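Local coordinates for protein Cap5O (PDB 3OJO) that acts as an NAD-dependent UDP-N-acetyl-mannosamine dehydrogenase in capsular polysaccharide biosynthesis of Staphylococcus aureus, at residues Arg101-Ser106 / Glu128-Pro133; Thr124-Ser129 / Lys192-Thr197; Asn177-Gly182 / Met213-Glu218. All blocks are in the same frame, centred on the assembly; numbering follows the deposited sequence.

Contact 1 (Arg101-Ser106 / Glu128-Pro133); sequences RSCDIS and ESTIAP. With NAD (nicotinamide-adenine-dinucleotide), chain J.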
loop_
_atom_site.group_PDB
_atom_site.type_symbol
_atom_site.label_atom_id
_atom_site.label_comp_id
_atom_site.label_asym_id
_atom_site.label_seq_id
_atom_site.Cartn_x
_atom_site.Cartn_y
_atom_site.Cartn_z
ATOM N N ARG B 101 -11.702 -6.358 -12.118
ATOM C CA ARG B 101 -12.825 -6.691 -11.239
ATOM C C ARG B 101 -13.664 -5.425 -10.909
ATOM O O ARG B 101 -13.574 -4.809 -9.835
ATOM C CB ARG B 101 -12.467 -7.639 -10.065
ATOM C CG ARG B 101 -12.124 -6.977 -8.746
ATOM C CD ARG B 101 -11.881 -7.962 -7.636
ATOM N NE ARG B 101 -11.115 -7.315 -6.576
ATOM C CZ ARG B 101 -10.967 -7.789 -5.346
ATOM N NH1 ARG B 101 -11.546 -8.931 -4.993
ATOM N NH2 ARG B 101 -10.248 -7.122 -4.454
ATOM N N SER B 102 -14.381 -4.974 -11.929
ATOM C CA SER B 102 -15.231 -3.809 -11.816
ATOM C C SER B 102 -16.553 -4.241 -11.211
ATOM O O SER B 102 -16.942 -5.414 -11.315
ATOM C CB SER B 102 -15.460 -3.194 -13.188
ATOM O OG SER B 102 -14.573 -2.106 -13.369
ATOM N N CYS B 103 -17.224 -3.303 -10.556
ATOM C CA CYS B 103 -18.534 -3.562 -9.972
ATOM C C CYS B 103 -19.554 -3.560 -11.087
ATOM O O CYS B 103 -19.512 -2.690 -11.970
ATOM C CB CYS B 103 -18.890 -2.507 -8.929
ATOM S SG CYS B 103 -17.727 -2.342 -7.547
ATOM N N ASP B 104 -20.477 -4.510 -11.044
ATOM C CA ASP B 104 -21.554 -4.547 -12.014
ATOM C C ASP B 104 -22.745 -3.759 -11.433
ATOM O O ASP B 104 -23.305 -4.169 -10.415
ATOM C CB ASP B 104 -21.914 -6.002 -12.355
ATOM C CG ASP B 104 -22.998 -6.177 -13.395
ATOM O OD1 ASP B 104 -23.620 -7.262 -13.420
ATOM O OD2 ASP B 104 -23.241 -5.222 -14.169
ATOM N N ILE B 105 -23.098 -2.603 -12.059
ATOM C CA ILE B 105 -24.203 -1.734 -11.621
ATOM C C ILE B 105 -25.572 -2.115 -12.199
ATOM O O ILE B 105 -26.542 -1.390 -11.980
ATOM C CB ILE B 105 -23.914 -0.235 -11.834
ATOM C CG1 ILE B 105 -23.768 0.123 -13.333
ATOM C CG2 ILE B 105 -22.840 0.329 -10.888
ATOM C CD1 ILE B 105 -24.185 1.515 -13.727
ATOM N N SER B 106 -25.639 -3.220 -12.961
ATOM C CA SER B 106 -26.856 -3.704 -13.634
ATOM C C SER B 106 -28.047 -3.962 -12.727
ATOM O O SER B 106 -29.154 -3.598 -13.100
ATOM C CB SER B 106 -26.550 -4.943 -14.464
ATOM O OG SER B 106 -25.543 -4.643 -15.413
ATOM N N GLU B 128 -27.369 2.191 -1.335
ATOM C CA GLU B 128 -26.511 1.624 -0.287
ATOM C C GLU B 128 -25.505 0.608 -0.856
ATOM O O GLU B 128 -24.493 0.330 -0.226
ATOM C CB GLU B 128 -27.345 0.982 0.821
ATOM C CG GLU B 128 -27.741 1.939 1.930
ATOM C CD GLU B 128 -28.365 1.289 3.157
ATOM O OE1 GLU B 128 -28.561 0.049 3.150
ATOM O OE2 GLU B 128 -28.673 2.026 4.123
ATOM N N SER B 129 -25.789 0.072 -2.039
ATOM C CA SER B 129 -24.979 -0.890 -2.782
ATOM C C SER B 129 -23.655 -0.265 -3.220
ATOM O O SER B 129 -23.569 0.954 -3.403
ATOM C CB SER B 129 -25.742 -1.331 -4.035
ATOM O OG SER B 129 -27.022 -1.839 -3.706
ATOM N N THR B 130 -22.644 -1.100 -3.442
ATOM C CA THR B 130 -21.345 -0.621 -3.899
ATOM C C THR B 130 -21.464 -0.151 -5.318
ATOM O O THR B 130 -21.957 -0.897 -6.166
ATOM C CB THR B 130 -20.272 -1.688 -3.699
ATOM O OG1 THR B 130 -20.207 -1.942 -2.293
ATOM C CG2 THR B 130 -18.903 -1.242 -4.218
ATOM N N ILE B 131 -21.068 1.098 -5.583
ATOM C CA ILE B 131 -21.156 1.638 -6.934
ATOM C C ILE B 131 -19.854 2.242 -7.406
ATOM O O ILE B 131 -19.118 2.825 -6.598
ATOM C CB ILE B 131 -22.378 2.566 -7.129
ATOM C CG1 ILE B 131 -22.314 3.789 -6.210
ATOM C CG2 ILE B 131 -23.705 1.782 -7.024
ATOM C CD1 ILE B 131 -23.469 4.688 -6.299
ATOM N N ALA B 132 -19.582 2.125 -8.721
ATOM C CA ALA B 132 -18.385 2.688 -9.349
ATOM C C ALA B 132 -18.456 4.203 -9.276
ATOM O O ALA B 132 -19.561 4.750 -9.276
ATOM C CB ALA B 132 -18.274 2.228 -10.794
ATOM N N PRO B 133 -17.315 4.922 -9.182
ATOM C CA PRO B 133 -17.393 6.390 -9.107
ATOM C C PRO B 133 -18.073 6.976 -10.332
ATOM O O PRO B 133 -17.931 6.451 -11.442
ATOM C CB PRO B 133 -15.934 6.820 -8.966
ATOM C CG PRO B 133 -15.234 5.613 -8.468
ATOM C CD PRO B 133 -15.908 4.474 -9.168
HETATM P PA NAD J . -27.402 -10.257 -0.953
HETATM O O1A NAD J . -27.182 -11.138 -2.118
HETATM O O2A NAD J . -27.334 -11.003 0.321
HETATM O O5B NAD J . -28.845 -9.562 -1.102
HETATM C C5B NAD J . -29.291 -9.031 -2.321
HETATM C C4B NAD J . -30.784 -9.251 -2.390
HETATM O O4B NAD J . -31.345 -8.353 -3.324
HETATM C C3B NAD J . -31.163 -10.676 -2.816
HETATM O O3B NAD J . -32.183 -11.167 -1.954
HETATM C C2B NAD J . -31.765 -10.461 -4.199
HETATM O O2B NAD J . -32.764 -11.402 -4.535
HETATM C C1B NAD J . -32.309 -9.047 -4.103
HETATM N N9A NAD J . -32.431 -8.433 -5.433
HETATM C C8A NAD J . -31.540 -8.566 -6.477
HETATM N N7A NAD J . -31.936 -7.764 -7.490
HETATM C C5A NAD J . -33.072 -7.132 -7.103
HETATM C C6A NAD J . -33.901 -6.222 -7.761
HETATM N N6A NAD J . -33.581 -5.847 -9.004
HETATM N N1A NAD J . -35.025 -5.726 -7.106
HETATM C C2A NAD J . -35.313 -6.119 -5.808
HETATM N N3A NAD J . -34.491 -7.023 -5.164
HETATM C C4A NAD J . -33.388 -7.522 -5.801
HETATM O O3 NAD J . -26.337 -9.039 -1.021
HETATM P PN NAD J . -25.905 -8.159 0.250
HETATM O O1N NAD J . -24.844 -8.906 0.972
HETATM O O2N NAD J . -27.117 -7.691 0.968
HETATM O O5D NAD J . -25.181 -6.917 -0.420
HETATM C C5D NAD J . -25.727 -6.256 -1.532
HETATM C C4D NAD J . -24.671 -5.291 -2.061
HETATM O O4D NAD J . -24.329 -4.342 -1.062
HETATM C C3D NAD J . -23.328 -5.948 -2.382
HETATM O O3D NAD J . -23.269 -6.710 -3.574
HETATM C C2D NAD J . -22.450 -4.723 -2.426
HETATM O O2D NAD J . -22.820 -3.945 -3.535
HETATM C C1D NAD J . -22.968 -3.962 -1.216
HETATM N N1N NAD J . -22.112 -4.334 -0.067
HETATM C C2N NAD J . -22.454 -5.338 0.812
HETATM C C3N NAD J . -21.586 -5.670 1.863
HETATM C C7N NAD J . -22.097 -6.421 3.060
HETATM O O7N NAD J . -21.729 -5.946 4.341
HETATM N N7N NAD J . -22.850 -7.517 2.893
HETATM C C4N NAD J . -20.359 -5.002 1.990
HETATM C C5N NAD J . -19.999 -4.013 1.076
HETATM C C6N NAD J . -20.888 -3.707 0.043
#
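Thr130 and Cys103 meet across this contact beside a flat group, the nicotinamide ring of NAD: Thr130 OG1 comes up to the rim of that ring, close to its plane, 3.0 Å from NAD C6N, the ring carbon next to N1N. The other flat group is the carboxylate of Asp104, where Ser106 OG reaches OD2 on the syn side, 20° out of the carboxylate plane, at 2.7 Å. Ser106 N adds a weak capping bond to the same oxygen, closing the turn into helix 106-115.

The segments touch mainly through methyls and the cysteine sulfur, and no hydrogen bond joins them. The threonine divides its branches: with OG1 beside the backbone N (chi1 -62°), CG2 is anti to that N and turns to the cysteine, 3.7 Å from Cys103 SG. That sulfur is bonded to Cys269 in a disulfide, in keeping with an oxidised form of the enzyme. Further along, Ile105 CG2 rests 4.2 Å from Ile131 CG2, while Phe139 of helix 135-145 also touches Ile105.

Within this contact the cofactor is held by a backbone amide. Thr130 N donates to NAD O2D over 2.9 Å, and the N-H...O angle of 163° makes the bond nearly straight. Thr93 OG1, another hydrogen-bonding partner of NAD, also makes a weak bond to Thr130 O, which links the two threonines of the pocket.

Both segments follow neighbouring parallel strands, 86-89 and 124-127, and lead into helices; such loops beyond strand ends form the cofactor-binding rim characteristic of a Rossmann fold.

Contact 2 (Thr124-Ser129 / Lys192-Thr197); sequences TIIVES and KRVYRT. With NAD (nicotinamide-adenine-dinucleotide), chain J.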
loop_
_atom_site.group_PDB
_atom_site.type_symbol
_atom_site.label_atom_id
_atom_site.label_comp_id
_atom_site.label_asym_id
_atom_site.label_seq_id
_atom_site.Cartn_x
_atom_site.Cartn_y
_atom_site.Cartn_z
ATOM N N THR B 124 -36.674 10.777 -1.818
ATOM C CA THR B 124 -35.239 10.539 -1.643
ATOM C C THR B 124 -34.874 9.132 -2.131
ATOM O O THR B 124 -35.557 8.167 -1.787
ATOM C CB THR B 124 -34.793 10.791 -0.197
ATOM O OG1 THR B 124 -35.278 12.065 0.221
ATOM C CG2 THR B 124 -33.262 10.743 -0.028
ATOM N N ILE B 125 -33.815 9.033 -2.955
ATOM C CA ILE B 125 -33.274 7.769 -3.448
ATOM C C ILE B 125 -31.889 7.625 -2.847
ATOM O O ILE B 125 -31.021 8.464 -3.086
ATOM C CB ILE B 125 -33.246 7.638 -5.003
ATOM C CG1 ILE B 125 -34.615 8.014 -5.689
ATOM C CG2 ILE B 125 -32.684 6.279 -5.456
ATOM C CD1 ILE B 125 -35.794 7.236 -5.382
ATOM N N ILE B 126 -31.706 6.583 -2.030
ATOM C CA ILE B 126 -30.435 6.237 -1.408
ATOM C C ILE B 126 -29.950 4.955 -2.046
ATOM O O ILE B 126 -30.708 3.993 -2.146
ATOM C CB ILE B 126 -30.488 6.122 0.130
ATOM C CG1 ILE B 126 -31.044 7.415 0.775
ATOM C CG2 ILE B 126 -29.088 5.771 0.699
ATOM C CD1 ILE B 126 -31.566 7.227 2.187
ATOM N N VAL B 127 -28.703 4.960 -2.521
ATOM C CA VAL B 127 -28.080 3.771 -3.073
ATOM C C VAL B 127 -27.066 3.319 -2.018
ATOM O O VAL B 127 -26.107 4.043 -1.731
ATOM C CB VAL B 127 -27.495 4.020 -4.478
ATOM C CG1 VAL B 127 -26.847 2.761 -5.039
ATOM C CG2 VAL B 127 -28.582 4.507 -5.427
ATOM N N GLU B 128 -27.369 2.191 -1.335
ATOM C CA GLU B 128 -26.511 1.624 -0.287
ATOM C C GLU B 128 -25.505 0.608 -0.856
ATOM O O GLU B 128 -24.493 0.330 -0.226
ATOM C CB GLU B 128 -27.345 0.982 0.821
ATOM C CG GLU B 128 -27.741 1.939 1.930
ATOM C CD GLU B 128 -28.365 1.289 3.157
ATOM O OE1 GLU B 128 -28.561 0.049 3.150
ATOM O OE2 GLU B 128 -28.673 2.026 4.123
ATOM N N SER B 129 -25.789 0.072 -2.039
ATOM C CA SER B 129 -24.979 -0.890 -2.782
ATOM C C SER B 129 -23.655 -0.265 -3.220
ATOM O O SER B 129 -23.569 0.954 -3.403
ATOM C CB SER B 129 -25.742 -1.331 -4.035
ATOM O OG SER B 129 -27.022 -1.839 -3.706
ATOM N N LYS B 192 -29.285 12.869 5.729
ATOM C CA LYS B 192 -29.159 13.020 7.184
ATOM C C LYS B 192 -30.505 12.816 7.861
ATOM O O LYS B 192 -30.570 12.181 8.913
ATOM C CB LYS B 192 -28.615 14.410 7.567
ATOM C CG LYS B 192 -27.180 14.705 7.109
ATOM C CD LYS B 192 -26.505 15.769 7.968
ATOM C CE LYS B 192 -27.016 17.164 7.715
ATOM N NZ LYS B 192 -26.453 18.159 8.668
ATOM N N ARG B 193 -31.585 13.342 7.231
ATOM C CA ARG B 193 -32.960 13.234 7.726
ATOM C C ARG B 193 -33.368 11.758 7.898
ATOM O O ARG B 193 -33.924 11.365 8.938
ATOM C CB ARG B 193 -33.932 13.982 6.783
ATOM C CG ARG B 193 -34.371 15.349 7.307
ATOM C CD ARG B 193 -35.042 16.188 6.237
ATOM N NE ARG B 193 -34.264 17.398 5.959
ATOM C CZ ARG B 193 -34.199 18.005 4.776
ATOM N NH1 ARG B 193 -34.870 17.522 3.733
ATOM N NH2 ARG B 193 -33.452 19.093 4.622
ATOM N N VAL B 194 -33.011 10.939 6.887
ATOM C CA VAL B 194 -33.328 9.511 6.846
ATOM C C VAL B 194 -32.606 8.731 7.937
ATOM O O VAL B 194 -33.253 8.100 8.770
ATOM C CB VAL B 194 -33.155 8.924 5.424
ATOM C CG1 VAL B 194 -33.414 7.420 5.407
ATOM C CG2 VAL B 194 -34.067 9.635 4.437
ATOM N N TYR B 195 -31.282 8.838 7.978
ATOM C CA TYR B 195 -30.443 8.123 8.941
ATOM C C TYR B 195 -30.529 8.564 10.392
ATOM O O TYR B 195 -30.292 7.752 11.292
ATOM C CB TYR B 195 -29.006 8.007 8.421
ATOM C CG TYR B 195 -28.929 7.110 7.202
ATOM C CD1 TYR B 195 -28.724 7.643 5.932
ATOM C CD2 TYR B 195 -29.142 5.735 7.307
ATOM C CE1 TYR B 195 -28.692 6.825 4.803
ATOM C CE2 TYR B 195 -29.115 4.910 6.182
ATOM C CZ TYR B 195 -28.875 5.456 4.937
ATOM O OH TYR B 195 -28.840 4.635 3.833
ATOM N N ARG B 196 -30.933 9.823 10.618
ATOM C CA ARG B 196 -31.106 10.441 11.944
ATOM C C ARG B 196 -32.053 9.618 12.848
ATOM O O ARG B 196 -31.940 9.699 14.072
ATOM C CB ARG B 196 -31.645 11.869 11.773
ATOM C CG ARG B 196 -31.145 12.873 12.811
ATOM C CD ARG B 196 -31.212 14.313 12.303
ATOM N NE ARG B 196 -32.576 14.741 11.967
ATOM C CZ ARG B 196 -32.890 15.512 10.927
ATOM N NH1 ARG B 196 -31.940 15.960 10.112
ATOM N NH2 ARG B 196 -34.153 15.845 10.698
ATOM N N THR B 197 -32.945 8.801 12.215
ATOM C CA THR B 197 -33.949 7.906 12.804
ATOM C C THR B 197 -33.368 6.978 13.871
ATOM O O THR B 197 -34.019 6.757 14.890
ATOM C CB THR B 197 -34.676 7.114 11.666
ATOM O OG1 THR B 197 -35.144 8.016 10.655
ATOM C CG2 THR B 197 -35.851 6.247 12.169
HETATM P PA NAD J . -27.402 -10.257 -0.953
HETATM O O1A NAD J . -27.182 -11.138 -2.118
HETATM O O2A NAD J . -27.334 -11.003 0.321
HETATM O O5B NAD J . -28.845 -9.562 -1.102
HETATM C C5B NAD J . -29.291 -9.031 -2.321
HETATM C C4B NAD J . -30.784 -9.251 -2.390
HETATM O O4B NAD J . -31.345 -8.353 -3.324
HETATM C C3B NAD J . -31.163 -10.676 -2.816
HETATM O O3B NAD J . -32.183 -11.167 -1.954
HETATM C C2B NAD J . -31.765 -10.461 -4.199
HETATM O O2B NAD J . -32.764 -11.402 -4.535
HETATM C C1B NAD J . -32.309 -9.047 -4.103
HETATM N N9A NAD J . -32.431 -8.433 -5.433
HETATM C C8A NAD J . -31.540 -8.566 -6.477
HETATM N N7A NAD J . -31.936 -7.764 -7.490
HETATM C C5A NAD J . -33.072 -7.132 -7.103
HETATM C C6A NAD J . -33.901 -6.222 -7.761
HETATM N N6A NAD J . -33.581 -5.847 -9.004
HETATM N N1A NAD J . -35.025 -5.726 -7.106
HETATM C C2A NAD J . -35.313 -6.119 -5.808
HETATM N N3A NAD J . -34.491 -7.023 -5.164
HETATM C C4A NAD J . -33.388 -7.522 -5.801
HETATM O O3 NAD J . -26.337 -9.039 -1.021
HETATM P PN NAD J . -25.905 -8.159 0.250
HETATM O O1N NAD J . -24.844 -8.906 0.972
HETATM O O2N NAD J . -27.117 -7.691 0.968
HETATM O O5D NAD J . -25.181 -6.917 -0.420
HETATM C C5D NAD J . -25.727 -6.256 -1.532
HETATM C C4D NAD J . -24.671 -5.291 -2.061
HETATM O O4D NAD J . -24.329 -4.342 -1.062
HETATM C C3D NAD J . -23.328 -5.948 -2.382
HETATM O O3D NAD J . -23.269 -6.710 -3.574
HETATM C C2D NAD J . -22.450 -4.723 -2.426
HETATM O O2D NAD J . -22.820 -3.945 -3.535
HETATM C C1D NAD J . -22.968 -3.962 -1.216
HETATM N N1N NAD J . -22.112 -4.334 -0.067
HETATM C C2N NAD J . -22.454 -5.338 0.812
HETATM C C3N NAD J . -21.586 -5.670 1.863
HETATM C C7N NAD J . -22.097 -6.421 3.060
HETATM O O7N NAD J . -21.729 -5.946 4.341
HETATM N N7N NAD J . -22.850 -7.517 2.893
HETATM C C4N NAD J . -20.359 -5.002 1.990
HETATM C C5N NAD J . -19.999 -4.013 1.076
HETATM C C6N NAD J . -20.888 -3.707 0.043
#
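Ile126 packs its CD1 methyl against both Val194 and Tyr195, 3.7 Å from Val194 CG1 and 3.9 Å from Tyr195 CE1. The isoleucine and valine approach tip to tip, whereas the methyl meets the tyrosine ring obliquely. The other branch of the isoleucine, CG2, lies 3.3 Å from Tyr195 OH, and the hydroxyl is thus flanked by a methyl as well as by its polar partner.

That partner is Glu128. Tyr195 OH donates to Glu128 OE2 at 2.6 Å, a short bond that uses the anti lone pair, away from the other carboxylate oxygen. The carboxylate comes to the ring at its edge, and the two planes differ by only 16°, nearly coplanar. An extended glutamate chain beyond CG (chi2 -170°) carries the acid from the strand end to the tyrosine.

Around the pair, Arg178 of strand 178-182 touches both side chains and forms a salt bridge with Glu162, whose carboxylate lies close to that of Glu128; its charge probably eases the pairing of the two acids. On the helix side, Thr197 OG1 donates to Val194 O over 2.7 Å, tilted 24° from the carbonyl plane, and ties Thr197 back to the backbone three residues earlier. Glu128 also touches Ile22, an NAD-binding residue.

Helix 185-195 therefore covers one side of strand 124-127, which is the helix-on-sheet layering of a Rossmann domain.

Contact 3 (Asn177-Gly182 / Met213-Glu218); sequences NRIIGG and MSKLME. With PDC (pyridine-2,6-dicarboxylic acid), chain L.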
loop_
_atom_site.group_PDB
_atom_site.type_symbol
_atom_site.label_atom_id
_atom_site.label_comp_id
_atom_site.label_asym_id
_atom_site.label_seq_id
_atom_site.Cartn_x
_atom_site.Cartn_y
_atom_site.Cartn_z
ATOM N N ASN B 177 -19.932 5.128 11.992
ATOM C CA ASN B 177 -19.870 6.414 11.319
ATOM C C ASN B 177 -20.325 6.152 9.887
ATOM O O ASN B 177 -20.081 5.082 9.330
ATOM C CB ASN B 177 -18.471 7.002 11.355
ATOM C CG ASN B 177 -17.986 7.396 12.724
ATOM O OD1 ASN B 177 -18.711 7.369 13.720
ATOM N ND2 ASN B 177 -16.738 7.808 12.797
ATOM N N ARG B 178 -21.045 7.095 9.324
ATOM C CA ARG B 178 -21.685 6.920 8.051
ATOM C C ARG B 178 -21.309 8.014 7.081
ATOM O O ARG B 178 -21.301 9.187 7.452
ATOM C CB ARG B 178 -23.188 6.947 8.325
ATOM C CG ARG B 178 -24.001 6.148 7.356
ATOM C CD ARG B 178 -25.424 5.995 7.840
ATOM N NE ARG B 178 -25.609 4.738 8.566
ATOM C CZ ARG B 178 -25.859 3.573 7.982
ATOM N NH1 ARG B 178 -25.923 3.486 6.658
ATOM N NH2 ARG B 178 -26.034 2.482 8.717
ATOM N N ILE B 179 -21.040 7.638 5.828
ATOM C CA ILE B 179 -20.749 8.579 4.767
ATOM C C ILE B 179 -22.066 8.886 4.026
ATOM O O ILE B 179 -22.731 7.966 3.545
ATOM C CB ILE B 179 -19.628 8.052 3.828
ATOM C CG1 ILE B 179 -18.284 7.925 4.582
ATOM C CG2 ILE B 179 -19.496 8.922 2.574
ATOM C CD1 ILE B 179 -17.237 7.215 3.859
ATOM N N ILE B 180 -22.445 10.188 3.965
ATOM C CA ILE B 180 -23.641 10.654 3.268
ATOM C C ILE B 180 -23.125 11.420 2.060
ATOM O O ILE B 180 -22.652 12.550 2.216
ATOM C CB ILE B 180 -24.577 11.542 4.171
ATOM C CG1 ILE B 180 -24.862 10.937 5.594
ATOM C CG2 ILE B 180 -25.854 12.007 3.429
ATOM C CD1 ILE B 180 -25.698 9.690 5.678
ATOM N N GLY B 181 -23.178 10.781 0.887
ATOM C CA GLY B 181 -22.740 11.359 -0.374
ATOM C C GLY B 181 -23.903 11.838 -1.217
ATOM O O GLY B 181 -24.487 11.052 -1.968
ATOM N N GLY B 182 -24.239 13.127 -1.095
ATOM C CA GLY B 182 -25.318 13.740 -1.861
ATOM C C GLY B 182 -24.850 14.293 -3.195
ATOM O O GLY B 182 -23.695 14.709 -3.330
ATOM N N MET B 213 -15.772 7.017 -4.650
ATOM C CA MET B 213 -14.330 6.921 -4.813
ATOM C C MET B 213 -13.606 6.434 -3.559
ATOM O O MET B 213 -12.726 5.570 -3.647
ATOM C CB MET B 213 -13.764 8.269 -5.306
ATOM C CG MET B 213 -12.387 8.172 -5.987
ATOM S SD MET B 213 -12.137 6.695 -7.025
ATOM C CE MET B 213 -12.176 7.385 -8.701
ATOM N N SER B 214 -14.001 6.971 -2.409
ATOM C CA SER B 214 -13.459 6.665 -1.097
ATOM C C SER B 214 -13.595 5.187 -0.740
ATOM O O SER B 214 -12.654 4.577 -0.220
ATOM C CB SER B 214 -14.133 7.553 -0.043
ATOM O OG SER B 214 -14.191 6.944 1.242
ATOM N N LYS B 215 -14.772 4.629 -0.958
ATOM C CA LYS B 215 -15.035 3.248 -0.575
ATOM C C LYS B 215 -14.303 2.245 -1.436
ATOM O O LYS B 215 -13.872 1.194 -0.969
ATOM C CB LYS B 215 -16.550 2.987 -0.483
ATOM C CG LYS B 215 -17.108 3.480 0.841
ATOM C CD LYS B 215 -16.596 2.676 2.057
ATOM C CE LYS B 215 -16.643 3.473 3.338
ATOM N NZ LYS B 215 -17.641 2.918 4.294
ATOM N N LEU B 216 -14.106 2.625 -2.671
ATOM C CA LEU B 216 -13.409 1.841 -3.649
ATOM C C LEU B 216 -11.898 1.941 -3.493
ATOM O O LEU B 216 -11.211 0.947 -3.760
ATOM C CB LEU B 216 -13.925 2.171 -5.055
ATOM C CG LEU B 216 -15.408 1.760 -5.326
ATOM C CD1 LEU B 216 -15.719 1.751 -6.810
ATOM C CD2 LEU B 216 -15.737 0.372 -4.744
ATOM N N MET B 217 -11.388 3.128 -3.050
ATOM C CA MET B 217 -9.983 3.370 -2.720
ATOM C C MET B 217 -9.547 2.511 -1.520
ATOM O O MET B 217 -8.392 2.105 -1.449
ATOM C CB MET B 217 -9.747 4.829 -2.395
ATOM C CG MET B 217 -9.291 5.600 -3.573
ATOM S SD MET B 217 -8.921 7.361 -3.249
ATOM C CE MET B 217 -8.129 7.281 -1.686
ATOM N N GLU B 218 -10.469 2.265 -0.570
ATOM C CA GLU B 218 -10.272 1.411 0.604
ATOM C C GLU B 218 -10.000 -0.012 0.113
ATOM O O GLU B 218 -9.015 -0.633 0.516
ATOM C CB GLU B 218 -11.534 1.416 1.495
ATOM C CG GLU B 218 -11.693 2.656 2.372
ATOM C CD GLU B 218 -12.963 2.725 3.210
ATOM O OE1 GLU B 218 -13.278 3.819 3.733
ATOM O OE2 GLU B 218 -13.641 1.685 3.356
HETATM N N1 PDC L . -11.851 -3.594 4.621
HETATM C C2 PDC L . -10.542 -3.531 4.888
HETATM C C3 PDC L . -9.769 -2.693 4.087
HETATM C C4 PDC L . -10.437 -2.032 3.023
HETATM C C5 PDC L . -11.823 -2.163 2.827
HETATM C C6 PDC L . -12.505 -2.970 3.692
HETATM C C7 PDC L . -10.062 -4.347 6.049
HETATM O O1 PDC L . -8.893 -4.329 6.389
HETATM O O2 PDC L . -10.988 -5.101 6.723
HETATM C C8 PDC L . -13.956 -3.227 3.687
HETATM O O3 PDC L . -14.719 -2.684 2.886
HETATM O O4 PDC L . -14.435 -4.074 4.625
#
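Ile179 CD1 makes the whole first shell, touching Lys215 CE at 3.8 Å and Ser214 OG at 4.0 Å. The isoleucine and lysine ends meet tip to tip, and the closest lysine atom is the methylene CE. No hydrogen bond crosses, and the CA atoms of Ile179 and Lys215 remain 9.5 Å apart; the contact is made by side chains alone.

Torsions place both ends. Ile179 extends its chain with chi2 at 169°, while Lys215 is bent at chi2 (-67°) and again at chi4. In the next shell, Thr206 of strand 203-207 packs on Ile179, and Pro161 touches Lys215. Met249 of the second subunit packs on both Ile179 and Ser214, which puts the contact at the dimer interface.

One turn farther along the helix, Glu218 borders the bound pyridine-2,6-dicarboxylic acid: its backbone O is 3.2 Å from PDC C4 and its CB 3.8 Å from PDC C5. Its carboxylate forms a salt bridge with Arg163, which is itself hydrogen-bonded to the ligand, so the glutamate probably helps to position the arginine.

Strand 178-182 of the NAD-binding region thus meets helix 208-238, which belongs to the central region of the UDP-glucose/GDP-mannose dehydrogenase family, joining the two regions beside the dimer interface.

All three contacts involve the eight-stranded NAD-binding sheet or the loops that follow its strands. Contacts 1 and 2 have centres about 18 Å apart and share Glu128 and Ser129, so strand 124-127 leads from the helix packing of contact 2 directly into the cofactor loop of contact 1. Contact 3 opens only after contact 1 has closed, with centres about 13 Å apart; Pro133 CG lies 3.5 Å from Met213 CE, joining the loop to helix 208-238. Contacts 2 and 3 alternate along the chain, about 14 Å between centres, and strand 178-182 runs on into helix 185-195. Sheet, cofactor loop and helix 208-238 thus pack against one another near the NAD pocket.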